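Local structure of glycoside Hydrolase (Bacteroides uniformis, 5T99) at residues 492-500 and 530-538. The protein probably hydrolyses galactose-containing oligosaccharides derived from agarose, as a family 2 glycoside hydrolase that binds the inhibitor galacto-isofagomine in its barrel pocket. Numbering follows the deposited sequence.
Sequences GSETSSCTS and WAYPPDIEF. With GIF (D-galacto-isofagomine), chain C.
Ser496 and Tyr532 face each other where the loop following strand 490-495 runs past the lead-in to helix 534-543, and Tyr532 N donates to Ser496 O (3.0 Å). The serine answers with its hydroxyl: OG, anti to its own backbone N (chi1 -167°), donates a hydrogen bond to Tyr532 O at 2.8 Å, nearly along the C=O axis. That OG also takes a weak bond from Cys498 N, which helps hold the turn. One face of the Tyr532 ring lies against Ser496 CA, a CH-pi contact with CA 4.0 Å from the ring centroid. With CG set between backbone N and carbonyl carbon (chi1 47°), the ring lies over Ser496 and carries its OH to Thr495 CA and CB, where it donates to Glu537 OE1 at 2.6 Å. A leucine here would probably uncover Ser496 CA and leave Glu537 OE1 without this donor. The Glu537 and Thr495 side chains cross at about a right angle, with Glu537 CD 3.5 Å from Thr495 CG2, while Glu537 OE2 is held by Tyr478 and Gln541. Toward the pocket, Ser497 OG and Trp530 NE1 both hydrogen-bond the inhibitor's exocyclic hydroxyl O, which lies at the indole edge, in the ring plane, 3.0 Å from Trp530 NE1. Glu494 OE2 accepts from the ring nitrogen N of galacto-isofagomine at 2.6 Å and also bonds Tyr473, as does Ser497 OG; Arg346 pairs with OE1. The contact thus joins the C-terminal end of barrel strand 490-495 and the loop after it to the start of helix 534-543, both segments lining the ligand pocket, with strand 549-552 beside Thr495 and Glu537, and helix 598-607 packed on Ser496 and Pro534.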
ATOM      1  N   GLY A 492       9.040  16.875  -0.190  1.00 15.29           N
ATOM      2  CA  GLY A 492       9.824  15.894  -0.926  1.00 15.21           C
ATOM      3  C   GLY A 492       8.933  14.735  -1.298  1.00 15.30           C
ATOM      4  O   GLY A 492       8.656  13.865  -0.466  1.00 15.70           O
ATOM      5  N   SER A 493       8.469  14.710  -2.543  1.00 15.25           N
ATOM      6  CA  SER A 493       7.567  13.636  -2.992  1.00 15.11           C
ATOM      7  C   SER A 493       8.253  12.285  -3.157  1.00 15.70           C
ATOM      8  O   SER A 493       7.584  11.254  -3.125  1.00 16.14           O
ATOM      9  CB  SER A 493       6.823  14.029  -4.266  1.00 14.68           C
ATOM     10  OG  SER A 493       7.656  14.727  -5.167  1.00 14.37           O
ATOM     11  N   GLU A 494       9.569  12.279  -3.336  1.00 16.45           N
ATOM     12  CA  GLU A 494      10.328  11.025  -3.426  1.00 17.57           C
ATOM     13  C   GLU A 494      11.758  11.301  -2.955  1.00 18.53           C
ATOM     14  O   GLU A 494      12.381  12.276  -3.396  1.00 18.87           O
ATOM     15  CB  GLU A 494      10.289  10.476  -4.852  1.00 17.87           C
ATOM     16  CG  GLU A 494      10.076   8.985  -4.961  1.00 18.27           C
ATOM     17  CD  GLU A 494      10.144   8.513  -6.403  1.00 19.05           C
ATOM     18  OE1 GLU A 494       9.151   8.706  -7.127  1.00 18.57           O
ATOM     19  OE2 GLU A 494      11.192   7.947  -6.814  1.00 19.73           O
ATOM     20  N   THR A 495      12.268  10.489  -2.029  1.00 18.69           N
ATOM     21  CA  THR A 495      13.547  10.805  -1.391  1.00 18.91           C
ATOM     22  C   THR A 495      14.435   9.578  -1.169  1.00 19.60           C
ATOM     23  O   THR A 495      13.958   8.438  -1.091  1.00 19.67           O
ATOM     24  CB  THR A 495      13.348  11.564  -0.054  1.00 18.96           C
ATOM     25  OG1 THR A 495      12.641  10.750   0.893  1.00 19.50           O
ATOM     26  CG2 THR A 495      12.567  12.854  -0.264  1.00 19.22           C
ATOM     27  N   SER A 496      15.731   9.862  -1.063  1.00 19.97           N
ATOM     28  CA  SER A 496      16.798   8.898  -0.810  1.00 20.64           C
ATOM     29  C   SER A 496      17.091   8.006  -2.019  1.00 21.02           C
ATOM     30  O   SER A 496      18.009   8.293  -2.750  1.00 21.30           O
ATOM     31  CB  SER A 496      16.553   8.074   0.470  1.00 20.64           C
ATOM     32  OG  SER A 496      17.723   7.370   0.838  1.00 20.57           O
ATOM     33  N   SER A 497      16.298   6.958  -2.240  1.00 22.12           N
ATOM     34  CA  SER A 497      16.642   5.859  -3.174  1.00 23.01           C
ATOM     35  C   SER A 497      17.977   5.146  -2.849  1.00 23.81           C
ATOM     36  O   SER A 497      18.586   4.517  -3.716  1.00 23.93           O
ATOM     37  CB  SER A 497      16.578   6.315  -4.648  1.00 22.79           C
ATOM     38  OG  SER A 497      15.325   5.979  -5.218  1.00 22.72           O
ATOM     39  N   CYS A 498      18.383   5.213  -1.580  1.00 25.18           N
ATOM     40  CA  CYS A 498      19.490   4.441  -1.051  1.00 25.04           C
ATOM     41  C   CYS A 498      19.104   2.968  -1.153  1.00 25.31           C
ATOM     42  O   CYS A 498      17.933   2.598  -0.985  1.00 25.04           O
ATOM     43  CB  CYS A 498      19.732   4.835   0.413  1.00 26.12           C
ATOM     44  SG  CYS A 498      21.211   4.143   1.198  1.00 28.58           S
ATOM     45  N   THR A 499      20.085   2.133  -1.459  1.00 25.39           N
ATOM     46  CA  THR A 499      19.864   0.707  -1.640  1.00 25.00           C
ATOM     47  C   THR A 499      20.662  -0.094  -0.619  1.00 24.71           C
ATOM     48  O   THR A 499      21.748   0.323  -0.195  1.00 24.70           O
ATOM     49  CB  THR A 499      20.262   0.275  -3.061  1.00 24.92           C
ATOM     50  OG1 THR A 499      21.603   0.702  -3.336  1.00 24.77           O
ATOM     51  CG2 THR A 499      19.329   0.903  -4.070  1.00 24.79           C
ATOM     52  N   SER A 500      20.119  -1.250  -0.249  1.00 24.47           N
ATOM     53  CA  SER A 500      20.802  -2.198   0.625  1.00 24.59           C
ATOM     54  C   SER A 500      20.167  -3.580   0.533  1.00 25.23           C
ATOM     55  O   SER A 500      19.013  -3.718   0.119  1.00 25.50           O
ATOM     56  CB  SER A 500      20.792  -1.712   2.073  1.00 24.70           C
ATOM     57  OG  SER A 500      19.481  -1.518   2.561  1.00 24.76           O
ATOM     58  N   TRP A 530      21.101   9.525  -8.852  1.00 27.52           N
ATOM     59  CA  TRP A 530      20.319  10.560  -8.148  1.00 25.93           C
ATOM     60  C   TRP A 530      20.121  10.251  -6.659  1.00 25.65           C
ATOM     61  O   TRP A 530      19.542  11.059  -5.930  1.00 26.09           O
ATOM     62  CB  TRP A 530      18.940  10.718  -8.807  1.00 25.41           C
ATOM     63  CG  TRP A 530      18.184   9.423  -8.916  1.00 25.31           C
ATOM     64  CD1 TRP A 530      17.338   8.871  -7.983  1.00 24.65           C
ATOM     65  CD2 TRP A 530      18.234   8.494 -10.012  1.00 25.35           C
ATOM     66  NE1 TRP A 530      16.852   7.664  -8.440  1.00 24.00           N
ATOM     67  CE2 TRP A 530      17.382   7.409  -9.679  1.00 24.74           C
ATOM     68  CE3 TRP A 530      18.913   8.479 -11.249  1.00 25.25           C
ATOM     69  CZ2 TRP A 530      17.182   6.317 -10.543  1.00 25.68           C
ATOM     70  CZ3 TRP A 530      18.731   7.385 -12.104  1.00 25.66           C
ATOM     71  CH2 TRP A 530      17.869   6.316 -11.742  1.00 26.54           C
ATOM     72  N   ALA A 531      20.581   9.085  -6.212  1.00 24.24           N
ATOM     73  CA  ALA A 531      20.324   8.639  -4.863  1.00 23.69           C
ATOM     74  C   ALA A 531      21.252   9.304  -3.865  1.00 23.29           C
ATOM     75  O   ALA A 531      22.233   9.953  -4.232  1.00 22.39           O
ATOM     76  CB  ALA A 531      20.439   7.125  -4.773  1.00 23.90           C
ATOM     77  N   TYR A 532      20.912   9.145  -2.593  1.00 23.16           N
ATOM     78  CA  TYR A 532      21.720   9.654  -1.494  1.00 24.12           C
ATOM     79  C   TYR A 532      21.237   9.018  -0.196  1.00 24.87           C
ATOM     80  O   TYR A 532      20.080   8.597  -0.119  1.00 26.74           O
ATOM     81  CB  TYR A 532      21.627  11.187  -1.404  1.00 24.35           C
ATOM     82  CG  TYR A 532      20.214  11.725  -1.482  1.00 24.09           C
ATOM     83  CD1 TYR A 532      19.442  11.867  -0.332  1.00 24.06           C
ATOM     84  CD2 TYR A 532      19.646  12.082  -2.701  1.00 23.65           C
ATOM     85  CE1 TYR A 532      18.149  12.352  -0.390  1.00 23.49           C
ATOM     86  CE2 TYR A 532      18.344  12.574  -2.771  1.00 24.03           C
ATOM     87  CZ  TYR A 532      17.597  12.703  -1.605  1.00 23.21           C
ATOM     88  OH  TYR A 532      16.304  13.173  -1.632  1.00 21.60           O
ATOM     89  N   PRO A 533      22.104   8.946   0.831  1.00 25.10           N
ATOM     90  CA  PRO A 533      21.668   8.303   2.076  1.00 24.46           C
ATOM     91  C   PRO A 533      20.592   9.117   2.800  1.00 23.05           C
ATOM     92  O   PRO A 533      20.509  10.315   2.591  1.00 23.07           O
ATOM     93  CB  PRO A 533      22.950   8.241   2.928  1.00 24.81           C
ATOM     94  CG  PRO A 533      24.066   8.612   2.019  1.00 25.71           C
ATOM     95  CD  PRO A 533      23.473   9.473   0.944  1.00 25.76           C
ATOM     96  N   PRO A 534      19.783   8.471   3.657  1.00 22.44           N
ATOM     97  CA  PRO A 534      18.752   9.178   4.434  1.00 22.30           C
ATOM     98  C   PRO A 534      19.249  10.400   5.219  1.00 22.49           C
ATOM     99  O   PRO A 534      18.494  11.373   5.388  1.00 22.76           O
ATOM    100  CB  PRO A 534      18.241   8.098   5.395  1.00 22.02           C
ATOM    101  CG  PRO A 534      18.439   6.823   4.655  1.00 22.31           C
ATOM    102  CD  PRO A 534      19.700   7.008   3.849  1.00 22.42           C
ATOM    103  N   ASP A 535      20.498  10.337   5.680  1.00 21.94           N
ATOM    104  CA  ASP A 535      21.129  11.415   6.467  1.00 22.24           C
ATOM    105  C   ASP A 535      21.066  12.763   5.722  1.00 21.69           C
ATOM    106  O   ASP A 535      20.880  13.813   6.342  1.00 20.56           O
ATOM    107  CB  ASP A 535      22.617  11.101   6.788  1.00 22.70           C
ATOM    108  CG  ASP A 535      22.860   9.651   7.232  1.00 23.25           C
ATOM    109  OD1 ASP A 535      23.584   9.415   8.232  1.00 22.89           O
ATOM    110  OD2 ASP A 535      22.350   8.736   6.555  1.00 24.49           O
ATOM    111  N   ILE A 536      21.238  12.709   4.397  1.00 21.70           N
ATOM    112  CA  ILE A 536      21.203  13.896   3.535  1.00 22.43           C
ATOM    113  C   ILE A 536      19.802  14.524   3.518  1.00 21.70           C
ATOM    114  O   ILE A 536      19.678  15.751   3.604  1.00 21.46           O
ATOM    115  CB  ILE A 536      21.676  13.559   2.086  1.00 23.30           C
ATOM    116  CG1 ILE A 536      23.173  13.221   2.061  1.00 24.00           C
ATOM    117  CG2 ILE A 536      21.369  14.684   1.098  1.00 23.30           C
ATOM    118  CD1 ILE A 536      24.096  14.401   2.321  1.00 24.64           C
ATOM    119  N   GLU A 537      18.756  13.702   3.414  1.00 20.84           N
ATOM    120  CA  GLU A 537      17.388  14.244   3.453  1.00 20.57           C
ATOM    121  C   GLU A 537      17.080  14.862   4.826  1.00 20.55           C
ATOM    122  O   GLU A 537      16.568  15.986   4.897  1.00 19.69           O
ATOM    123  CB  GLU A 537      16.341  13.191   3.099  1.00 20.22           C
ATOM    124  CG  GLU A 537      14.961  13.770   2.783  1.00 20.57           C
ATOM    125  CD  GLU A 537      14.925  14.680   1.568  1.00 20.32           C
ATOM    126  OE1 GLU A 537      15.641  14.401   0.575  1.00 20.66           O
ATOM    127  OE2 GLU A 537      14.162  15.661   1.605  1.00 19.30           O
ATOM    128  N   PHE A 538      17.420  14.143   5.900  1.00 20.20           N
ATOM    129  CA  PHE A 538      17.215  14.652   7.267  1.00 20.67           C
ATOM    130  C   PHE A 538      17.845  16.028   7.435  1.00 21.42           C
ATOM    131  O   PHE A 538      17.214  16.946   7.970  1.00 20.08           O
ATOM    132  CB  PHE A 538      17.793  13.712   8.346  1.00 20.09           C
ATOM    133  CG  PHE A 538      17.227  12.315   8.331  1.00 19.77           C
ATOM    134  CD1 PHE A 538      15.996  12.016   7.722  1.00 19.53           C
ATOM    135  CD2 PHE A 538      17.923  11.297   8.949  1.00 19.57           C
ATOM    136  CE1 PHE A 538      15.509  10.729   7.710  1.00 19.76           C
ATOM    137  CE2 PHE A 538      17.432   9.997   8.949  1.00 20.02           C
ATOM    138  CZ  PHE A 538      16.227   9.711   8.331  1.00 20.19           C
TER
HETATM  139  C   GIF C 901      10.385   6.765  -9.743  1.00 18.07           C
HETATM  140  N   GIF C 901      11.584   7.466  -9.308  1.00 18.35           N
HETATM  141  O   GIF C 901      15.124   5.218  -7.969  1.00 18.41           O
HETATM  142  C1  GIF C 901      10.299   5.412  -9.065  1.00 17.93           C
HETATM  143  O1  GIF C 901      11.839   4.324 -10.556  1.00 18.58           O
HETATM  144  C2  GIF C 901      11.611   4.640  -9.184  1.00 18.30           C
HETATM  145  O2  GIF C 901       9.248   4.655  -9.663  1.00 16.65           O
HETATM  146  C3  GIF C 901      12.788   5.443  -8.639  1.00 18.41           C
HETATM  147  C4  GIF C 901      12.875   6.801  -9.329  1.00 18.45           C
HETATM  148  C5  GIF C 901      14.100   4.676  -8.814  1.00 18.53           C